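Local coordinates for putative retaining b-glycosidase (Saccharophagus degradans, PDB 5A95), which hydrolyses beta-glucans, probably by a retaining mechanism, as a mixed-linkage beta-glucanase of glycoside hydrolase family 5, at residues 77-80 with 84-87. The protein carries 1 engineered substitution. Residues are numbered along the deposited sequence; the frame is centred on the assembly and turned at random.
Sequences GKLL and QWQK
Leu79 and Trp85 bury the most surface here, where the chain leaves one short helix and turns back against it. The CD1 methyl of Leu79 meets the benzo edge of the indole, in the plane of the ring, 3.8 Å from CE3 of Trp85. The other branch serves a second neighbour: Leu79 CD2 lies 3.9 Å from Gln84 CB, so a forked aliphatic chain suits a place between two unlike partners. The backbone closes the turn as well, since Gln84 N donates to Leu79 O over 2.9 Å with an N-H...O angle of 160°. Gln84 needs only its aliphatic base for this contact; a bend at chi2 (-70°) carries its amide away from the leucine.

Leu80 approaches the tryptophan obliquely, its CD2 3.7 Å from Trp85 CB, and the same methyl also borders CD1 of the ring. An alanine here would lack both methyls and is likely to open a gap beside the base of the indole, leaving that side of the ring less firmly held. With CG of Trp85 opposite the backbone N (chi1 -179°), the ring extends past the two leucines, and its polar NE1 is satisfied by Glu125.

The loop between helices 76-81 and 87-96 thus packs back onto the first of them, in the connection that follows barrel strand 65-72, at the end of the family 5 (beta/alpha)8 barrel where the active site lies; the side chain of Leu79 is about 11 Å from a bound beta-D-glucopyranose. Helix 116-133 flanks it: Trp85 packs on His122, Ala126 and Trp129, while Leu80 also touches His122.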
# COMPACT_ATOMS: atom_id res chain seq x y z
N GLY A 77 -20.20 -11.38 -10.68
CA GLY A 77 -19.32 -12.21 -11.48
C GLY A 77 -19.64 -13.70 -11.37
O GLY A 77 -19.56 -14.44 -12.34
N LYS A 78 -19.97 -14.16 -10.17
CA LYS A 78 -20.37 -15.54 -9.96
C LYS A 78 -21.58 -15.82 -10.84
O LYS A 78 -21.63 -16.83 -11.53
CB LYS A 78 -20.66 -15.80 -8.47
CG LYS A 78 -21.06 -17.23 -8.12
CD LYS A 78 -22.55 -17.49 -8.31
CE LYS A 78 -22.92 -18.85 -7.76
NZ LYS A 78 -24.30 -19.24 -8.07
N LEU A 79 -22.58 -14.95 -10.77
CA LEU A 79 -23.80 -15.13 -11.54
C LEU A 79 -23.56 -15.06 -13.05
O LEU A 79 -24.08 -15.92 -13.81
CB LEU A 79 -24.85 -14.12 -11.08
CG LEU A 79 -25.39 -14.40 -9.67
CD1 LEU A 79 -26.18 -13.19 -9.18
CD2 LEU A 79 -26.23 -15.66 -9.64
N LEU A 80 -22.74 -14.11 -13.50
CA LEU A 80 -22.43 -14.00 -14.94
C LEU A 80 -21.82 -15.28 -15.48
O LEU A 80 -22.04 -15.66 -16.64
CB LEU A 80 -21.47 -12.83 -15.19
CG LEU A 80 -22.06 -11.43 -15.17
CD1 LEU A 80 -21.00 -10.35 -14.95
CD2 LEU A 80 -22.85 -11.17 -16.44
N GLN A 84 -26.57 -16.37 -15.17
CA GLN A 84 -27.64 -16.19 -14.22
C GLN A 84 -27.73 -14.75 -13.70
O GLN A 84 -28.56 -14.45 -12.85
CB GLN A 84 -27.48 -17.17 -13.06
CG GLN A 84 -27.59 -18.63 -13.48
CD GLN A 84 -28.98 -19.07 -13.90
OE1 GLN A 84 -30.01 -18.49 -13.54
NE2 GLN A 84 -29.02 -20.14 -14.65
N TRP A 85 -26.89 -13.85 -14.22
CA TRP A 85 -27.05 -12.42 -13.96
C TRP A 85 -28.08 -11.90 -14.96
O TRP A 85 -27.73 -11.60 -16.11
CB TRP A 85 -25.71 -11.68 -14.10
CG TRP A 85 -25.82 -10.20 -13.83
CD1 TRP A 85 -25.75 -9.19 -14.75
CD2 TRP A 85 -25.94 -9.56 -12.56
NE1 TRP A 85 -25.86 -7.97 -14.13
CE2 TRP A 85 -25.97 -8.16 -12.79
CE3 TRP A 85 -26.05 -10.03 -11.25
CZ2 TRP A 85 -26.08 -7.23 -11.75
CZ3 TRP A 85 -26.17 -9.11 -10.23
CH2 TRP A 85 -26.20 -7.72 -10.48
N GLN A 86 -29.34 -11.87 -14.52
CA GLN A 86 -30.53 -11.72 -15.38
C GLN A 86 -31.57 -10.85 -14.71
O GLN A 86 -31.73 -10.90 -13.49
CB GLN A 86 -31.23 -13.06 -15.60
CG GLN A 86 -30.39 -14.09 -16.31
CD GLN A 86 -31.12 -15.39 -16.55
OE1 GLN A 86 -31.34 -15.78 -17.69
NE2 GLN A 86 -31.49 -16.07 -15.47
N LYS A 87 -32.33 -10.10 -15.51
CA LYS A 87 -33.48 -9.39 -14.99
C LYS A 87 -34.46 -10.31 -14.30
O LYS A 87 -35.07 -9.93 -13.31
CB LYS A 87 -34.16 -8.60 -16.11
CG LYS A 87 -35.29 -7.76 -15.56
CD LYS A 87 -35.84 -6.76 -16.54
CE LYS A 87 -36.90 -5.92 -15.86
NZ LYS A 87 -37.43 -4.87 -16.74